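Local structure of endo-pectate lyase (Erwinia chrysanthemi, 3B4N) at residues 61-66 and 73-78; 33-38 and 47-52; 148-153 and 191-196. The protein cleaves polygalacturonan, and probably methylated pectins too, by calcium-dependent elimination within the chain, leaving unsaturated non-reducing ends. All blocks are in the same frame, centred on the assembly; numbering follows the deposited sequence.

Contact 1. Residues 61-66 and 73-78; sequences ERIAVL and FKDADT. With EDO (1,2-ethanediol), chain I.
Three apolar side chains of strand 61-66, those of I63, A64 and L66, gather around the F73 ring on the neighbouring sheet. R62, just ahead of them, turns to the outer surface: its chain bends at CD so that NE donates to O2 of an ethanediol (2.9 Å) and NH2 to O1 (3.0 Å), while V65 CG2 sits over the guanidinium plane. The diol probably comes from the crystallisation liquor, whereas the NH1 end forms a salt bridge with E48. I63 has CG1 set between its backbone N and carbonyl carbon (chi1 61°), and its long branch carries CD1 to F73 CE2 at 3.8 Å. The same methyl lies 3.9 Å from D75 OD1, a carboxylate oxygen held by R51 and the Y86 hydroxyl. D75 OD2 meanwhile accepts from D77 N (3.0 Å), an Asx turn that ends the strand. I63 and A64 can both face inward because they form a classic beta bulge opposite V49, and the small A64 lets the ring come close, with CB 3.5 Å from F73 CE1. V65 then points outward, and L66 returns to the interior, where both its methyls rest against F73 CD1, L66 CD2 at 3.9 Å from it. With CG opposite its backbone N (chi1 178°), F73 sends its ring across the gap, filling it with one large flat group. The strands pack face to face rather than edge to edge, 9.3 Å apart at closest approach, as in the two-sheet sandwich of a fibronectin type III domain.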
loop_
_atom_site.group_PDB
_atom_site.type_symbol
_atom_site.label_atom_id
_atom_site.label_comp_id
_atom_site.label_asym_id
_atom_site.label_seq_id
_atom_site.Cartn_x
_atom_site.Cartn_y
_atom_site.Cartn_z
ATOM N N GLU A 61 8.223 -12.274 -23.789
ATOM C CA GLU A 61 7.663 -11.307 -24.705
ATOM C C GLU A 61 6.924 -10.218 -23.948
ATOM O O GLU A 61 6.344 -10.460 -22.894
ATOM C CB GLU A 61 6.764 -12.006 -25.709
ATOM C CG GLU A 61 7.592 -12.865 -26.654
ATOM C CD GLU A 61 6.801 -13.399 -27.816
ATOM O OE1 GLU A 61 6.072 -12.601 -28.446
ATOM O OE2 GLU A 61 6.924 -14.610 -28.103
ATOM N N ARG A 62 6.955 -9.008 -24.489
ATOM C CA ARG A 62 6.335 -7.887 -23.809
ATOM C C ARG A 62 4.815 -7.952 -23.782
ATOM O O ARG A 62 4.181 -8.217 -24.805
ATOM C CB ARG A 62 6.788 -6.572 -24.450
ATOM C CG ARG A 62 6.654 -5.376 -23.522
ATOM C CD ARG A 62 7.153 -4.116 -24.194
ATOM N NE ARG A 62 6.328 -3.787 -25.347
ATOM C CZ ARG A 62 6.704 -2.954 -26.311
ATOM N NH1 ARG A 62 7.894 -2.368 -26.261
ATOM N NH2 ARG A 62 5.892 -2.720 -27.329
ATOM N N ILE A 63 4.243 -7.729 -22.603
ATOM C CA ILE A 63 2.793 -7.723 -22.458
ATOM C C ILE A 63 2.274 -6.340 -22.090
ATOM O O ILE A 63 1.073 -6.103 -22.136
ATOM C CB ILE A 63 2.288 -8.758 -21.416
ATOM C CG1 ILE A 63 2.846 -8.461 -20.022
ATOM C CG2 ILE A 63 2.665 -10.159 -21.885
ATOM C CD1 ILE A 63 2.192 -9.320 -18.923
ATOM N N ALA A 64 3.172 -5.420 -21.733
ATOM C CA ALA A 64 2.740 -4.068 -21.398
ATOM C C ALA A 64 3.844 -3.024 -21.416
ATOM O O ALA A 64 5.006 -3.328 -21.168
ATOM C CB ALA A 64 2.056 -4.056 -20.014
ATOM N N VAL A 65 3.466 -1.794 -21.753
ATOM C CA VAL A 65 4.387 -0.660 -21.711
ATOM C C VAL A 65 3.698 0.274 -20.718
ATOM O O VAL A 65 2.555 0.693 -20.946
ATOM C CB VAL A 65 4.522 0.058 -23.066
ATOM C CG1 VAL A 65 5.323 1.349 -22.880
ATOM C CG2 VAL A 65 5.237 -0.850 -24.071
ATOM N N LEU A 66 4.395 0.595 -19.630
ATOM C CA LEU A 66 3.844 1.433 -18.567
ATOM C C LEU A 66 4.579 2.746 -18.420
ATOM O O LEU A 66 5.688 2.903 -18.926
ATOM C CB LEU A 66 3.919 0.681 -17.235
ATOM C CG LEU A 66 3.374 -0.752 -17.260
ATOM C CD1 LEU A 66 3.661 -1.432 -15.937
ATOM C CD2 LEU A 66 1.877 -0.737 -17.564
ATOM N N PHE A 73 1.570 -3.694 -11.376
ATOM C CA PHE A 73 0.918 -4.088 -12.620
ATOM C C PHE A 73 0.060 -5.312 -12.351
ATOM O O PHE A 73 0.373 -6.117 -11.479
ATOM C CB PHE A 73 1.963 -4.449 -13.681
ATOM C CG PHE A 73 1.371 -4.903 -14.983
ATOM C CD1 PHE A 73 0.749 -3.989 -15.823
ATOM C CD2 PHE A 73 1.426 -6.241 -15.363
ATOM C CE1 PHE A 73 0.187 -4.389 -17.028
ATOM C CE2 PHE A 73 0.862 -6.658 -16.576
ATOM C CZ PHE A 73 0.245 -5.732 -17.404
ATOM N N LYS A 74 -1.037 -5.439 -13.081
ATOM C CA LYS A 74 -1.876 -6.615 -12.928
ATOM C C LYS A 74 -2.085 -7.283 -14.280
ATOM O O LYS A 74 -2.364 -6.624 -15.279
ATOM C CB LYS A 74 -3.219 -6.262 -12.285
ATOM C CG LYS A 74 -4.145 -5.426 -13.119
ATOM C CD LYS A 74 -5.452 -5.204 -12.356
ATOM C CE LYS A 74 -6.460 -4.430 -13.187
ATOM N NZ LYS A 74 -5.944 -3.095 -13.594
ATOM N N ASP A 75 -1.900 -8.599 -14.299
ATOM C CA ASP A 75 -2.082 -9.396 -15.504
ATOM C C ASP A 75 -3.228 -10.374 -15.274
ATOM O O ASP A 75 -3.102 -11.309 -14.486
ATOM C CB ASP A 75 -0.808 -10.180 -15.834
ATOM C CG ASP A 75 -0.956 -11.024 -17.089
ATOM O OD1 ASP A 75 -0.131 -11.932 -17.304
ATOM O OD2 ASP A 75 -1.896 -10.772 -17.864
ATOM N N ALA A 76 -4.345 -10.145 -15.960
ATOM C CA ALA A 76 -5.518 -11.005 -15.839
ATOM C C ALA A 76 -5.728 -11.833 -17.097
ATOM O O ALA A 76 -6.771 -12.466 -17.259
ATOM C CB ALA A 76 -6.759 -10.160 -15.579
ATOM N N ASP A 77 -4.732 -11.842 -17.977
ATOM C CA ASP A 77 -4.832 -12.566 -19.242
ATOM C C ASP A 77 -4.008 -13.850 -19.268
ATOM O O ASP A 77 -3.129 -14.012 -20.119
ATOM C CB ASP A 77 -4.379 -11.646 -20.380
ATOM C CG ASP A 77 -4.597 -12.254 -21.750
ATOM O OD1 ASP A 77 -3.918 -11.815 -22.702
ATOM O OD2 ASP A 77 -5.450 -13.159 -21.878
ATOM N N THR A 78 -4.277 -14.755 -18.334
ATOM C CA THR A 78 -3.548 -16.020 -18.285
ATOM C C THR A 78 -4.495 -17.214 -18.280
ATOM O O THR A 78 -5.662 -17.089 -17.918
ATOM C CB THR A 78 -2.654 -16.119 -17.034
ATOM O OG1 THR A 78 -3.470 -16.061 -15.858
ATOM C CG2 THR A 78 -1.637 -14.985 -17.010
HETATM C C1 EDO I . 2.549 -5.072 -26.728
HETATM O O1 EDO I . 3.927 -5.012 -27.388
HETATM C C2 EDO I . 2.583 -5.113 -25.199
HETATM O O2 EDO I . 3.482 -3.932 -24.708
#

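Contact 2. Residues 33-38 and 47-52; sequences NYLGWS and QEVYRG. With EDO (1,2-ethanediol), chain G.
The apolar part of this contact is a meeting of branched side chains: the ends of L35 and V49 come together, and L35 CD1 touches V49 CG1 at 3.6 Å. V49 has CG1 opposite its backbone N (chi1 -175°), which aims that methyl at the facing sheet, and the flexible leucine supplies the length to meet it. L66 and I63 also rest on V49, and L24 on L35, making one hydrophobic layer. A second meeting, at the end of the layer, is between ring and amide. W37 and Q47 cross obliquely with indole and amide planes 74° apart, and the amide comes to the edge of the indole at NE1. Which amide atom faces NE1 is uncertain, but a buried indole nitrogen is well matched by a glutamine, whose amide offers both a donor and an acceptor. Further polar groups lie on the sides of the two strands turned away from each other, that of strand 32-39 against the beta-helix. On strand 44-52, the Y50 hydroxyl donates to E48 OE1 at 2.7 Å, approaching from above the carboxylate plane, while E48 OE2 pairs with R46. On strand 32-39, Y34 OH bonds to N274 and S38 OG to N163, both belonging to the beta-helix; S38 OG also shares a 2.8 Å hydrogen bond with O1 of an ethanediol. L35 and V49, facing each other from opposed antiparallel sheets of three and four strands, fit a beta-sandwich core of the fibronectin type III kind.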
loop_
_atom_site.group_PDB
_atom_site.type_symbol
_atom_site.label_atom_id
_atom_site.label_comp_id
_atom_site.label_asym_id
_atom_site.label_seq_id
_atom_site.Cartn_x
_atom_site.Cartn_y
_atom_site.Cartn_z
ATOM N N ASN A 33 -2.569 -11.996 -11.765
ATOM C CA ASN A 33 -1.221 -12.026 -11.218
ATOM C C ASN A 33 -0.810 -10.584 -11.014
ATOM O O ASN A 33 -0.775 -9.803 -11.964
ATOM C CB ASN A 33 -0.249 -12.696 -12.186
ATOM C CG ASN A 33 -0.474 -14.186 -12.295
ATOM O OD1 ASN A 33 -0.235 -14.790 -13.345
ATOM N ND2 ASN A 33 -0.910 -14.796 -11.202
ATOM N N TYR A 34 -0.531 -10.222 -9.771
ATOM C CA TYR A 34 -0.106 -8.865 -9.463
ATOM C C TYR A 34 1.402 -8.810 -9.343
ATOM O O TYR A 34 2.021 -9.665 -8.702
ATOM C CB TYR A 34 -0.727 -8.382 -8.150
ATOM C CG TYR A 34 -2.197 -8.062 -8.248
ATOM C CD1 TYR A 34 -2.633 -6.809 -8.660
ATOM C CD2 TYR A 34 -3.151 -9.032 -7.958
ATOM C CE1 TYR A 34 -4.000 -6.526 -8.781
ATOM C CE2 TYR A 34 -4.506 -8.765 -8.074
ATOM C CZ TYR A 34 -4.924 -7.516 -8.485
ATOM O OH TYR A 34 -6.273 -7.271 -8.602
ATOM N N LEU A 35 1.991 -7.813 -9.988
ATOM C CA LEU A 35 3.426 -7.609 -9.926
ATOM C C LEU A 35 3.704 -6.331 -9.159
ATOM O O LEU A 35 3.000 -5.335 -9.315
ATOM C CB LEU A 35 4.022 -7.460 -11.322
ATOM C CG LEU A 35 3.849 -8.630 -12.281
ATOM C CD1 LEU A 35 4.530 -8.293 -13.612
ATOM C CD2 LEU A 35 4.454 -9.885 -11.670
ATOM N N GLY A 36 4.740 -6.377 -8.336
ATOM C CA GLY A 36 5.157 -5.208 -7.588
ATOM C C GLY A 36 6.670 -5.172 -7.662
ATOM O O GLY A 36 7.337 -6.191 -7.444
ATOM N N TRP A 37 7.239 -4.017 -7.988
ATOM C CA TRP A 37 8.688 -3.936 -8.051
ATOM C C TRP A 37 9.191 -2.642 -7.462
ATOM O O TRP A 37 8.431 -1.697 -7.254
ATOM C CB TRP A 37 9.180 -4.056 -9.505
ATOM C CG TRP A 37 8.678 -2.976 -10.438
ATOM C CD1 TRP A 37 9.311 -1.807 -10.768
ATOM C CD2 TRP A 37 7.427 -2.963 -11.132
ATOM N NE1 TRP A 37 8.528 -1.069 -11.625
ATOM C CE2 TRP A 37 7.365 -1.754 -11.865
ATOM C CE3 TRP A 37 6.349 -3.857 -11.205
ATOM C CZ2 TRP A 37 6.263 -1.416 -12.663
ATOM C CZ3 TRP A 37 5.254 -3.523 -11.994
ATOM C CH2 TRP A 37 5.220 -2.311 -12.713
ATOM N N SER A 38 10.478 -2.628 -7.153
ATOM C CA SER A 38 11.125 -1.422 -6.674
ATOM C C SER A 38 12.322 -1.250 -7.597
ATOM O O SER A 38 12.880 -2.225 -8.101
ATOM C CB SER A 38 11.600 -1.559 -5.224
ATOM O OG SER A 38 12.613 -2.537 -5.096
ATOM N N GLN A 47 8.460 1.679 -18.381
ATOM C CA GLN A 47 8.701 0.391 -17.749
ATOM C C GLN A 47 7.945 -0.648 -18.557
ATOM O O GLN A 47 6.775 -0.462 -18.868
ATOM C CB GLN A 47 8.226 0.423 -16.295
ATOM C CG GLN A 47 8.931 1.520 -15.508
ATOM C CD GLN A 47 8.380 1.667 -14.115
ATOM O OE1 GLN A 47 7.273 2.187 -13.921
ATOM N NE2 GLN A 47 9.144 1.206 -13.133
ATOM N N GLU A 48 8.620 -1.735 -18.902
ATOM C CA GLU A 48 7.997 -2.758 -19.723
ATOM C C GLU A 48 7.866 -4.067 -18.984
ATOM O O GLU A 48 8.790 -4.505 -18.302
ATOM C CB GLU A 48 8.822 -2.964 -20.990
ATOM C CG GLU A 48 9.079 -1.675 -21.760
ATOM C CD GLU A 48 9.854 -1.910 -23.034
ATOM O OE1 GLU A 48 10.793 -2.734 -23.017
ATOM O OE2 GLU A 48 9.532 -1.257 -24.047
ATOM N N VAL A 49 6.707 -4.696 -19.114
ATOM C CA VAL A 49 6.478 -5.972 -18.454
ATOM C C VAL A 49 6.614 -7.072 -19.493
ATOM O O VAL A 49 6.030 -6.989 -20.569
ATOM C CB VAL A 49 5.066 -6.055 -17.834
ATOM C CG1 VAL A 49 4.915 -7.353 -17.048
ATOM C CG2 VAL A 49 4.822 -4.851 -16.934
ATOM N N TYR A 50 7.401 -8.090 -19.162
ATOM C CA TYR A 50 7.622 -9.234 -20.042
ATOM C C TYR A 50 7.098 -10.496 -19.370
ATOM O O TYR A 50 7.137 -10.633 -18.146
ATOM C CB TYR A 50 9.112 -9.386 -20.346
ATOM C CG TYR A 50 9.625 -8.317 -21.271
ATOM C CD1 TYR A 50 9.649 -8.522 -22.652
ATOM C CD2 TYR A 50 10.026 -7.077 -20.776
ATOM C CE1 TYR A 50 10.053 -7.521 -23.520
ATOM C CE2 TYR A 50 10.436 -6.061 -21.639
ATOM C CZ TYR A 50 10.443 -6.292 -23.008
ATOM O OH TYR A 50 10.816 -5.285 -23.872
ATOM N N ARG A 51 6.617 -11.428 -20.182
ATOM C CA ARG A 51 6.070 -12.674 -19.667
ATOM C C ARG A 51 6.398 -13.828 -20.604
ATOM O O ARG A 51 6.553 -13.632 -21.807
ATOM C CB ARG A 51 4.549 -12.553 -19.544
ATOM C CG ARG A 51 3.871 -13.719 -18.830
ATOM C CD ARG A 51 2.355 -13.576 -18.882
ATOM N NE ARG A 51 1.843 -13.898 -20.211
ATOM C CZ ARG A 51 0.632 -13.586 -20.649
ATOM N NH1 ARG A 51 -0.217 -12.934 -19.862
ATOM N NH2 ARG A 51 0.274 -13.910 -21.885
ATOM N N GLY A 52 6.503 -15.021 -20.031
ATOM C CA GLY A 52 6.759 -16.213 -20.818
ATOM C C GLY A 52 6.133 -17.405 -20.125
ATOM O O GLY A 52 5.783 -17.321 -18.950
HETATM C C1 EDO G . 15.885 -1.944 -6.473
HETATM O O1 EDO G . 14.876 -1.085 -5.701
HETATM C C2 EDO G . 16.720 -2.886 -5.596
HETATM O O2 EDO G . 15.732 -3.869 -4.896
#

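Contact 3. Residues 148-153 and 191-196; sequences DKQKPL and DICEDA. With CA (calcium ion), chain C; ZN (zinc ion), chain D.
This is a polar contact between two loops of the right-handed parallel beta-helix, made by the side chains of Q150, C193 and E194 beside the metal sites. Residues 148-153 lead into strand 154-157 and residues 191-196 into strand 197-199; strand 175-179 lies between these two in the sheet, so the contact reaches past an intervening strand. Q150 suits the place because its extended chain brings an amide up to both a carboxylate and a sulfur. Its NE2 donates to E194 OE2 at 2.7 Å, with an N-H...O angle of 135° and the oxygen tilted out of the amide plane. The two side chains cross at about a right angle, and E194, bent at chi2 (-61°), presents to the donor the anti lone pair of OE2. C193 SG lies obliquely beside the amide, 3.4 Å from Q150 NE2; this sulfur is fixed by the disulfide to C143, which ties a further part of the preceding loop to the same spot. E194 also lies beside D173, with which it lines a zinc-binding region. The amide N-H may therefore ease the crowding of negative charge there. The following residue, D195, binds a zinc ion through OD1 at 1.9 Å, joined by D173, and K224 bonds to the same oxygen. At the other end of the loop is the calcium site: D191 OD1 and I192 O bind the ion together with N213 and Y218, consistent with the calcium cofactor of the enzyme. One of the two waters on the calcium ion, 2.4 Å from it, donates a hydrogen bond to C193 O at 2.8 Å.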
loop_
_atom_site.group_PDB
_atom_site.type_symbol
_atom_site.label_atom_id
_atom_site.label_comp_id
_atom_site.label_asym_id
_atom_site.label_seq_id
_atom_site.Cartn_x
_atom_site.Cartn_y
_atom_site.Cartn_z
ATOM N N ASP A 148 -6.562 -7.730 21.457
ATOM C CA ASP A 148 -6.647 -6.317 21.813
ATOM C C ASP A 148 -5.335 -5.596 21.535
ATOM O O ASP A 148 -5.278 -4.366 21.570
ATOM C CB ASP A 148 -6.981 -6.168 23.299
ATOM C CG ASP A 148 -8.297 -6.805 23.667
ATOM O OD1 ASP A 148 -8.411 -7.253 24.823
ATOM O OD2 ASP A 148 -9.209 -6.847 22.811
ATOM N N LYS A 149 -4.284 -6.360 21.265
ATOM C CA LYS A 149 -2.978 -5.766 21.007
ATOM C C LYS A 149 -2.053 -6.740 20.300
ATOM O O LYS A 149 -1.845 -7.859 20.766
ATOM C CB LYS A 149 -2.338 -5.330 22.332
ATOM C CG LYS A 149 -0.896 -4.851 22.233
ATOM C CD LYS A 149 -0.766 -3.643 21.323
ATOM C CE LYS A 149 0.617 -3.022 21.434
ATOM N NZ LYS A 149 1.688 -4.025 21.192
ATOM N N GLN A 150 -1.510 -6.308 19.168
ATOM C CA GLN A 150 -0.577 -7.124 18.407
ATOM C C GLN A 150 0.689 -6.302 18.196
ATOM O O GLN A 150 0.664 -5.077 18.294
ATOM C CB GLN A 150 -1.206 -7.554 17.080
ATOM C CG GLN A 150 -2.489 -8.340 17.322
ATOM C CD GLN A 150 -2.843 -9.297 16.205
ATOM O OE1 GLN A 150 -1.997 -10.034 15.710
ATOM N NE2 GLN A 150 -4.113 -9.304 15.819
ATOM N N LYS A 151 1.794 -6.985 17.926
ATOM C CA LYS A 151 3.077 -6.326 17.756
ATOM C C LYS A 151 3.445 -6.071 16.306
ATOM O O LYS A 151 3.044 -6.816 15.414
ATOM C CB LYS A 151 4.179 -7.177 18.391
ATOM C CG LYS A 151 3.935 -7.518 19.853
ATOM C CD LYS A 151 4.966 -8.504 20.368
ATOM C CE LYS A 151 4.658 -8.904 21.806
ATOM N NZ LYS A 151 5.594 -9.944 22.313
ATOM N N PRO A 152 4.210 -5.000 16.055
ATOM C CA PRO A 152 4.617 -4.701 14.684
ATOM C C PRO A 152 5.643 -5.748 14.259
ATOM O O PRO A 152 6.407 -6.252 15.093
ATOM C CB PRO A 152 5.238 -3.313 14.803
ATOM C CG PRO A 152 5.819 -3.328 16.198
ATOM C CD PRO A 152 4.700 -3.971 16.990
ATOM N N LEU A 153 5.643 -6.094 12.980
ATOM C CA LEU A 153 6.595 -7.059 12.445
ATOM C C LEU A 153 7.927 -6.372 12.163
ATOM O O LEU A 153 8.994 -6.969 12.314
ATOM C CB LEU A 153 6.068 -7.665 11.151
ATOM C CG LEU A 153 4.826 -8.550 11.255
ATOM C CD1 LEU A 153 4.350 -8.925 9.866
ATOM C CD2 LEU A 153 5.160 -9.796 12.073
ATOM N N ASP A 191 -2.702 -10.698 3.551
ATOM C CA ASP A 191 -3.993 -10.552 4.227
ATOM C C ASP A 191 -3.711 -9.673 5.434
ATOM O O ASP A 191 -3.263 -10.155 6.471
ATOM C CB ASP A 191 -4.562 -11.901 4.696
ATOM C CG ASP A 191 -5.978 -11.775 5.276
ATOM O OD1 ASP A 191 -6.392 -10.656 5.641
ATOM O OD2 ASP A 191 -6.683 -12.804 5.379
ATOM N N ILE A 192 -3.960 -8.378 5.289
ATOM C CA ILE A 192 -3.721 -7.435 6.366
ATOM C C ILE A 192 -4.347 -7.939 7.658
ATOM O O ILE A 192 -5.492 -8.394 7.650
ATOM C CB ILE A 192 -4.353 -6.075 6.043
ATOM C CG1 ILE A 192 -3.646 -5.438 4.845
ATOM C CG2 ILE A 192 -4.290 -5.171 7.271
ATOM C CD1 ILE A 192 -4.364 -4.212 4.317
ATOM N N CYS A 193 -3.598 -7.869 8.754
ATOM C CA CYS A 193 -4.118 -8.292 10.046
ATOM C C CYS A 193 -4.761 -7.063 10.710
ATOM O O CYS A 193 -5.854 -6.660 10.310
ATOM C CB CYS A 193 -2.987 -8.894 10.893
ATOM S SG CYS A 193 -3.530 -9.504 12.518
ATOM N N GLU A 194 -4.105 -6.437 11.684
ATOM C CA GLU A 194 -4.702 -5.261 12.333
ATOM C C GLU A 194 -4.792 -4.102 11.342
ATOM O O GLU A 194 -5.817 -3.426 11.226
ATOM C CB GLU A 194 -3.874 -4.836 13.544
ATOM C CG GLU A 194 -3.926 -5.799 14.721
ATOM C CD GLU A 194 -5.332 -5.989 15.276
ATOM O OE1 GLU A 194 -6.120 -5.017 15.271
ATOM O OE2 GLU A 194 -5.645 -7.107 15.735
ATOM N N ASP A 195 -3.689 -3.876 10.644
ATOM C CA ASP A 195 -3.581 -2.839 9.625
ATOM C C ASP A 195 -2.267 -3.114 8.920
ATOM O O ASP A 195 -1.502 -3.967 9.360
ATOM C CB ASP A 195 -3.611 -1.428 10.248
ATOM C CG ASP A 195 -2.839 -1.333 11.551
ATOM O OD1 ASP A 195 -3.473 -1.255 12.621
ATOM O OD2 ASP A 195 -1.600 -1.336 11.508
ATOM N N ALA A 196 -1.998 -2.405 7.828
ATOM C CA ALA A 196 -0.772 -2.628 7.055
ATOM C C ALA A 196 0.452 -1.857 7.554
ATOM O O ALA A 196 1.542 -2.431 7.701
ATOM C CB ALA A 196 -1.028 -2.289 5.579
HETATM CA CA CA C . -7.527 -9.352 7.243
HETATM ZN ZN ZN D . -2.196 -1.309 14.065
HETATM O O HOH W 1 -7.950 -7.432 8.667
HETATM O O HOH W 2 -1.367 0.298 14.412
HETATM O O HOH W 3 -9.841 -9.910 7.286
HETATM O O HOH W 4 -3.313 -1.450 15.664
#

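Overall arrangement
From the N terminus, contact 2 comes first: the chain leaves strand 32-39, turns, and crosses in strand 44-52 to the other sheet of the sandwich. Strand 61-66 pairs beside it, and contact 1 follows when the chain returns to the first sheet in strand 72-75. The two contacts are in series, neither enclosing the other, yet their centres are only 7 Å apart, and together they join both sheets of the N-terminal domain. Contact 3 closes a later, longer loop in the beta-helix, on the opposite side of the chain's centre. Its nearest atoms are about 12 Å from those of contact 2, and it ties the loop before strand 154-157 to the metal-binding loop before strand 197-199.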